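Local coordinates for protein glycosyl hydrolase, family 38 (Enterococcus faecalis, PDB 5KBP) that probably acts as an alpha-mannosidase of glycosyl hydrolase family 38, hydrolysing alpha-linked mannose from carbohydrate substrates, at residues A[95-100]-A[305-310]; A[107-112]-A[343-348]; A[310-315]-A[374-379]. All blocks are in the same frame, centred on the assembly; numbering follows the deposited sequence.

Contact 1: residues A[95-100]-A[305-310]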
# COMPACT_ATOMS: atom_id res chain seq x y z
N ASP A 95 16.00 0.20 -17.34
CA ASP A 95 17.35 0.75 -17.23
C ASP A 95 17.33 2.26 -17.02
O ASP A 95 17.93 2.78 -16.07
CB ASP A 95 18.17 0.38 -18.46
CG ASP A 95 18.80 -0.99 -18.35
OD1 ASP A 95 18.84 -1.54 -17.23
OD2 ASP A 95 19.26 -1.53 -19.38
N PHE A 96 16.63 2.99 -17.90
CA PHE A 96 16.74 4.44 -17.92
C PHE A 96 15.88 5.13 -16.87
O PHE A 96 16.18 6.28 -16.51
CB PHE A 96 16.37 4.97 -19.31
CG PHE A 96 17.33 4.56 -20.39
CD1 PHE A 96 18.59 5.13 -20.47
CD2 PHE A 96 16.97 3.62 -21.34
CE1 PHE A 96 19.47 4.76 -21.46
CE2 PHE A 96 17.85 3.24 -22.34
CZ PHE A 96 19.10 3.82 -22.40
N LEU A 97 14.83 4.48 -16.37
CA LEU A 97 13.88 5.15 -15.49
C LEU A 97 14.23 5.04 -14.01
O LEU A 97 13.48 5.56 -13.18
CB LEU A 97 12.47 4.61 -15.73
CG LEU A 97 11.83 5.09 -17.04
CD1 LEU A 97 10.41 4.56 -17.17
CD2 LEU A 97 11.86 6.60 -17.10
N ILE A 98 15.32 4.37 -13.66
CA ILE A 98 15.78 4.34 -12.27
C ILE A 98 17.17 4.96 -12.21
O ILE A 98 17.89 5.04 -13.21
CB ILE A 98 15.79 2.92 -11.68
CG1 ILE A 98 16.90 2.07 -12.30
CG2 ILE A 98 14.44 2.26 -11.87
CD1 ILE A 98 17.04 0.71 -11.65
N SER A 99 17.54 5.41 -11.02
CA SER A 99 18.78 6.15 -10.85
C SER A 99 19.99 5.27 -11.12
O SER A 99 19.90 4.04 -11.19
CB SER A 99 18.87 6.73 -9.43
OG SER A 99 18.96 5.70 -8.46
N SER A 100 21.14 5.92 -11.29
CA SER A 100 22.39 5.20 -11.53
C SER A 100 22.71 4.26 -10.38
O SER A 100 23.07 3.10 -10.59
CB SER A 100 23.53 6.20 -11.75
OG SER A 100 23.29 7.02 -12.88
N TYR A 305 3.71 11.07 -11.58
CA TYR A 305 3.82 11.07 -10.13
C TYR A 305 4.66 9.90 -9.63
O TYR A 305 5.32 10.01 -8.59
CB TYR A 305 2.44 11.05 -9.49
CG TYR A 305 1.59 9.86 -9.86
CD1 TYR A 305 0.76 9.89 -10.97
CD2 TYR A 305 1.60 8.70 -9.09
CE1 TYR A 305 -0.03 8.80 -11.31
CE2 TYR A 305 0.82 7.61 -9.42
CZ TYR A 305 0.01 7.67 -10.53
OH TYR A 305 -0.77 6.58 -10.87
N LEU A 306 4.64 8.78 -10.35
CA LEU A 306 5.53 7.67 -10.01
C LEU A 306 6.99 8.07 -10.18
O LEU A 306 7.83 7.79 -9.32
CB LEU A 306 5.21 6.46 -10.89
CG LEU A 306 3.84 5.79 -10.74
CD1 LEU A 306 3.67 4.72 -11.80
CD2 LEU A 306 3.67 5.21 -9.35
N LYS A 307 7.31 8.74 -11.29
CA LYS A 307 8.68 9.16 -11.54
C LYS A 307 9.13 10.22 -10.54
O LYS A 307 10.29 10.25 -10.13
CB LYS A 307 8.83 9.68 -12.97
CG LYS A 307 9.01 8.60 -14.03
CD LYS A 307 7.72 7.85 -14.33
CE LYS A 307 7.89 6.93 -15.52
NZ LYS A 307 6.66 6.15 -15.80
N GLN A 308 8.21 11.11 -10.14
CA GLN A 308 8.55 12.13 -9.16
C GLN A 308 8.84 11.51 -7.80
O GLN A 308 9.82 11.87 -7.14
CB GLN A 308 7.42 13.15 -9.05
CG GLN A 308 7.26 14.03 -10.28
CD GLN A 308 6.14 15.03 -10.15
OE1 GLN A 308 5.08 14.74 -9.59
NE2 GLN A 308 6.35 16.24 -10.67
N TRP A 309 8.00 10.56 -7.37
CA TRP A 309 8.25 9.88 -6.10
C TRP A 309 9.53 9.06 -6.15
O TRP A 309 10.28 9.01 -5.17
CB TRP A 309 7.06 9.00 -5.74
CG TRP A 309 6.04 9.70 -4.90
CD1 TRP A 309 4.97 10.42 -5.34
CD2 TRP A 309 6.00 9.74 -3.47
NE1 TRP A 309 4.26 10.91 -4.27
CE2 TRP A 309 4.87 10.51 -3.11
CE3 TRP A 309 6.80 9.21 -2.46
CZ2 TRP A 309 4.53 10.76 -1.78
CZ3 TRP A 309 6.46 9.46 -1.14
CH2 TRP A 309 5.34 10.23 -0.82
N ASN A 310 9.80 8.42 -7.29
CA ASN A 310 11.02 7.62 -7.41
C ASN A 310 12.25 8.50 -7.29
O ASN A 310 13.21 8.15 -6.58
CB ASN A 310 11.02 6.87 -8.74
CG ASN A 310 12.10 5.81 -8.80
OD1 ASN A 310 12.49 5.25 -7.78
ND2 ASN A 310 12.60 5.53 -10.00
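At the seam between the N-terminal domain and the helical middle domain of this family 38 enzyme, Leu97 and Ile98 meet Lys307 and Asn310. The first pair sits in the loop that leads into helix 100-117, with Ser99 as its N-cap; the second pair lies on the first turns of helix 304-332. All four residues are buried, and the backbones stay well apart, Leu97 CA to Lys307 CA being 7.7 Å, so side chains bridge the gap. Leu97 sends CD1 obliquely against the aliphatic part of Lys307, CE lying 3.8 Å away. A bend at chi2 (74°) folds the lysine chain over to that side, and its ammonium runs on to the carbonyl oxygens of Thr299, Ala302 and Ile356, three acceptors that satisfy a buried charge. One turn further along the helix, Asn310 points at the loop backbone, its CG anti to N (chi1 -168°). Its two ends are divided between different neighbours: OD1 takes a hydrogen bond from His351 NE2, which helps to fix the turn of the amide, while the amide nitrogen ND2 faces the loop and comes within 3.3 Å of Leu97 O and 4.1 Å of Ile98 CA.

Contact 2: residues A[107-112]-A[343-348]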
# COMPACT_ATOMS: atom_id res chain seq x y z
N MET A 107 22.21 -4.89 -8.45
CA MET A 107 23.24 -5.92 -8.60
C MET A 107 23.89 -6.24 -7.26
O MET A 107 24.22 -7.40 -6.99
CB MET A 107 24.30 -5.47 -9.61
CG MET A 107 23.73 -4.78 -10.84
SD MET A 107 25.00 -4.27 -12.02
CE MET A 107 25.34 -5.84 -12.81
N LEU A 108 24.08 -5.23 -6.41
CA LEU A 108 24.69 -5.44 -5.10
C LEU A 108 23.81 -6.33 -4.23
O LEU A 108 24.30 -7.28 -3.60
CB LEU A 108 24.96 -4.10 -4.43
CG LEU A 108 25.85 -4.01 -3.18
CD1 LEU A 108 25.04 -4.19 -1.90
CD2 LEU A 108 26.99 -5.01 -3.25
N ILE A 109 22.51 -6.04 -4.17
CA ILE A 109 21.60 -6.85 -3.37
C ILE A 109 21.37 -8.20 -4.04
O ILE A 109 21.28 -9.23 -3.36
CB ILE A 109 20.28 -6.09 -3.13
CG1 ILE A 109 20.54 -4.86 -2.26
CG2 ILE A 109 19.24 -7.00 -2.49
CD1 ILE A 109 19.29 -4.09 -1.90
N GLY A 110 21.27 -8.22 -5.37
CA GLY A 110 21.16 -9.49 -6.07
C GLY A 110 22.33 -10.41 -5.79
O GLY A 110 22.16 -11.62 -5.65
N HIS A 111 23.53 -9.84 -5.69
CA HIS A 111 24.71 -10.64 -5.37
C HIS A 111 24.66 -11.15 -3.94
O HIS A 111 24.83 -12.35 -3.69
CB HIS A 111 25.98 -9.82 -5.61
CG HIS A 111 27.23 -10.50 -5.15
ND1 HIS A 111 27.88 -10.17 -3.98
CD2 HIS A 111 27.95 -11.51 -5.71
CE1 HIS A 111 28.95 -10.93 -3.84
NE2 HIS A 111 29.02 -11.75 -4.87
N LEU A 112 24.43 -10.25 -2.98
CA LEU A 112 24.42 -10.65 -1.57
C LEU A 112 23.32 -11.66 -1.28
O LEU A 112 23.50 -12.56 -0.46
CB LEU A 112 24.27 -9.42 -0.68
CG LEU A 112 25.39 -8.38 -0.72
CD1 LEU A 112 25.04 -7.19 0.15
CD2 LEU A 112 26.72 -8.99 -0.28
N ALA A 343 15.00 -0.68 3.29
CA ALA A 343 14.50 0.45 2.52
C ALA A 343 14.78 0.28 1.03
O ALA A 343 13.95 0.62 0.19
CB ALA A 343 15.12 1.75 3.03
N TRP A 344 15.96 -0.26 0.69
CA TRP A 344 16.32 -0.40 -0.72
C TRP A 344 15.48 -1.47 -1.40
O TRP A 344 15.02 -1.27 -2.53
CB TRP A 344 17.81 -0.72 -0.85
CG TRP A 344 18.65 0.51 -0.91
CD1 TRP A 344 19.47 1.00 0.07
CD2 TRP A 344 18.76 1.42 -2.01
NE1 TRP A 344 20.07 2.16 -0.36
CE2 TRP A 344 19.65 2.44 -1.63
CE3 TRP A 344 18.18 1.47 -3.28
CZ2 TRP A 344 19.99 3.49 -2.48
CZ3 TRP A 344 18.51 2.52 -4.12
CH2 TRP A 344 19.40 3.51 -3.71
N LYS A 345 15.28 -2.61 -0.74
CA LYS A 345 14.42 -3.65 -1.31
C LYS A 345 13.00 -3.14 -1.51
O LYS A 345 12.36 -3.44 -2.52
CB LYS A 345 14.43 -4.89 -0.42
CG LYS A 345 15.73 -5.67 -0.47
CD LYS A 345 15.71 -6.85 0.49
CE LYS A 345 17.02 -7.62 0.45
NZ LYS A 345 17.12 -8.60 1.57
N THR A 346 12.49 -2.37 -0.54
CA THR A 346 11.17 -1.77 -0.69
C THR A 346 11.11 -0.85 -1.91
O THR A 346 10.13 -0.85 -2.65
CB THR A 346 10.79 -1.01 0.58
OG1 THR A 346 10.78 -1.91 1.69
CG2 THR A 346 9.41 -0.37 0.43
N LEU A 347 12.18 -0.07 -2.13
CA LEU A 347 12.20 0.82 -3.29
C LEU A 347 12.40 0.04 -4.58
O LEU A 347 11.77 0.36 -5.60
CB LEU A 347 13.30 1.87 -3.12
CG LEU A 347 13.45 2.84 -4.29
CD1 LEU A 347 12.17 3.63 -4.51
CD2 LEU A 347 14.64 3.77 -4.08
N LEU A 348 13.26 -0.98 -4.56
CA LEU A 348 13.48 -1.80 -5.75
C LEU A 348 12.23 -2.56 -6.17
O LEU A 348 12.12 -2.93 -7.35
CB LEU A 348 14.63 -2.78 -5.51
CG LEU A 348 16.03 -2.17 -5.49
CD1 LEU A 348 17.07 -3.20 -5.09
CD2 LEU A 348 16.38 -1.58 -6.85
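From helix 107-112 Ile109 alone makes the contact, pushing its longer branch onto the face of helix 343-348 made by Trp344, Lys345 and Leu348. The fully buried packing is at CD1: it lies 3.8 Å from Trp344 CB, the two side chains crossing at about a right angle, and 4.0 Å from Leu348 CD1, which it meets tip to tip. With CG1 anti to the carbonyl carbon and chi2 at -177°, the branch is fully extended and carries CD1 into that buried corner. The indole itself swings off to another neighbour, NE1 bonding to Glu322 OE2. The helices belong to different units of the fold, 100-117 to the N-terminal domain and 337-348 to the helical middle domain, and their short segments cross at -113° with axes 11.4 Å apart, a spacing bridged by Ile109 from one side and by Lys345 and Leu348 from the other. The Lys345 side is the one partly open to solvent, although its carbon chain still packs closely. There the extended lysine passes obliquely over the shorter branch, its CE 3.7 Å from Ile109 CG2, and runs on to salt bridges of NZ with Asp341 and with Glu113, the latter one turn along the helix that carries Ile109.

Contact 3: residues A[310-315]-A[374-379]. With SO4 (sulfate ion), chain F.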
# COMPACT_ATOMS: atom_id res chain seq x y z
N ASN A 310 9.80 8.42 -7.29
CA ASN A 310 11.02 7.62 -7.41
C ASN A 310 12.25 8.50 -7.29
O ASN A 310 13.21 8.15 -6.58
CB ASN A 310 11.02 6.87 -8.74
CG ASN A 310 12.10 5.81 -8.80
OD1 ASN A 310 12.49 5.25 -7.78
ND2 ASN A 310 12.60 5.53 -10.00
N THR A 311 12.25 9.65 -7.96
CA THR A 311 13.35 10.60 -7.82
C THR A 311 13.51 11.05 -6.37
O THR A 311 14.63 11.13 -5.85
CB THR A 311 13.13 11.81 -8.73
OG1 THR A 311 13.20 11.40 -10.10
CG2 THR A 311 14.19 12.88 -8.48
N LYS A 312 12.39 11.31 -5.69
CA LYS A 312 12.45 11.81 -4.32
C LYS A 312 13.01 10.76 -3.37
O LYS A 312 13.90 11.05 -2.56
CB LYS A 312 11.06 12.26 -3.87
CG LYS A 312 10.99 12.66 -2.40
CD LYS A 312 9.65 13.30 -2.06
CE LYS A 312 8.50 12.34 -2.32
NZ LYS A 312 7.19 12.95 -1.97
N VAL A 313 12.52 9.52 -3.46
CA VAL A 313 12.96 8.47 -2.56
C VAL A 313 14.42 8.11 -2.83
O VAL A 313 15.18 7.82 -1.90
CB VAL A 313 12.04 7.25 -2.67
CG1 VAL A 313 12.53 6.11 -1.78
CG2 VAL A 313 10.61 7.62 -2.31
N GLN A 314 14.83 8.12 -4.10
CA GLN A 314 16.21 7.78 -4.43
C GLN A 314 17.19 8.81 -3.88
O GLN A 314 18.21 8.45 -3.29
CB GLN A 314 16.36 7.65 -5.95
CG GLN A 314 15.78 6.37 -6.52
CD GLN A 314 15.72 6.38 -8.03
OE1 GLN A 314 15.83 5.33 -8.68
NE2 GLN A 314 15.54 7.56 -8.61
N ARG A 315 16.88 10.10 -4.04
CA ARG A 315 17.72 11.14 -3.45
C ARG A 315 17.73 11.04 -1.93
O ARG A 315 18.75 11.29 -1.29
CB ARG A 315 17.24 12.52 -3.89
CG ARG A 315 17.27 12.74 -5.39
CD ARG A 315 18.70 12.72 -5.92
NE ARG A 315 18.77 12.16 -7.26
CZ ARG A 315 19.00 10.88 -7.53
NH1 ARG A 315 19.06 10.46 -8.78
NH2 ARG A 315 19.18 10.02 -6.53
N ASN A 374 6.50 4.02 2.21
CA ASN A 374 7.20 3.26 3.24
C ASN A 374 8.71 3.41 3.10
O ASN A 374 9.41 3.64 4.10
CB ASN A 374 6.79 1.79 3.17
CG ASN A 374 5.37 1.56 3.65
OD1 ASN A 374 4.83 2.35 4.43
ND2 ASN A 374 4.75 0.48 3.18
N ALA A 375 9.23 3.28 1.88
CA ALA A 375 10.66 3.46 1.67
C ALA A 375 11.09 4.88 2.02
O ALA A 375 12.15 5.09 2.62
CB ALA A 375 11.03 3.13 0.22
N ASN A 376 10.27 5.87 1.66
CA ASN A 376 10.61 7.26 1.94
C ASN A 376 10.64 7.54 3.44
O ASN A 376 11.51 8.27 3.93
CB ASN A 376 9.62 8.20 1.24
CG ASN A 376 10.01 9.66 1.36
OD1 ASN A 376 11.09 10.06 0.93
ND2 ASN A 376 9.13 10.47 1.93
N ASP A 377 9.71 6.95 4.19
CA ASP A 377 9.67 7.18 5.63
C ASP A 377 10.84 6.52 6.34
O ASP A 377 11.31 7.03 7.37
CB ASP A 377 8.35 6.69 6.21
CG ASP A 377 7.16 7.49 5.72
OD1 ASP A 377 7.35 8.66 5.33
OD2 ASP A 377 6.04 6.95 5.71
N VAL A 378 11.33 5.39 5.82
CA VAL A 378 12.52 4.77 6.39
C VAL A 378 13.75 5.63 6.12
O VAL A 378 14.60 5.81 7.00
CB VAL A 378 12.70 3.34 5.85
CG1 VAL A 378 14.01 2.75 6.35
CG2 VAL A 378 11.53 2.46 6.27
N GLY A 379 13.85 6.18 4.91
CA GLY A 379 14.94 7.09 4.61
C GLY A 379 14.91 8.35 5.46
O GLY A 379 15.96 8.88 5.82
S SO4 F . 8.46 14.24 1.83
O1 SO4 F . 8.10 13.33 2.91
O2 SO4 F . 8.70 15.57 2.38
O3 SO4 F . 9.68 13.77 1.18
O4 SO4 F . 7.38 14.30 0.86
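Val313 and Asn376 bring two helices of the middle domain's bundle together, 304-332 and 362-393, running nearly parallel here with short-segment axes 9.3 Å apart at 29°. The backbones come close, Val313 CA to Asn376 CA being 5.2 Å, and carbon atoms fill the joint. The two methyls of the valine fork onto neighbouring residues of that helix, CG1 lying 3.9 Å from Ala375 CB and CG2 3.7 Å from Asn376 CB, where valine and asparagine meet obliquely. Polar contacts gather at the outer edge, around a sulfate ion probably taken from the crystallisation liquor. Lys312 NZ gives a hydrogen bond to sulfate O4 (3.1 Å), after a bend at chi3 (60°) in an otherwise extended chain; the same lysine makes a cation-pi contact with Trp309. From the other helix Asn376 ND2 adds two weak bonds, 3.2 Å to sulfate O1 and 3.4 Å to sulfate O3. On other sides of helix 374-379, Asn374 and Val378 pack on Glu26, and Asp377 on Pro24, of the second subunit. With one ammonium and one amide as its donors from these helices, the sulfate is probably held lightly, bridging the two helices beside a joint whose inner part is largely apolar.

How the contacts relate
Contacts 1 and 2 both tie the N-terminal domain to the middle domain, whereas contact 3 lies within the latter. Contacts 1 and 3 follow one another along helix 304-332 and share Asn310, their centres 11 Å apart; Gln314 OE1 reaches back to Ser99 N (2.9 Å, probably a hydrogen bond). Contact 2 is about 15 Å from contact 1 and 14 Å from contact 3 between centres. It touches both through Leu347, whose CD1 lies 3.7 Å from Asn310 OD1 and likewise 3.7 Å from Val313 CG1, while Ala343 CB is 3.6 Å from Val378 CG1. All three lie away from the calcium-binding residues Phe253 and Tyr256, which hold no calcium in this chain.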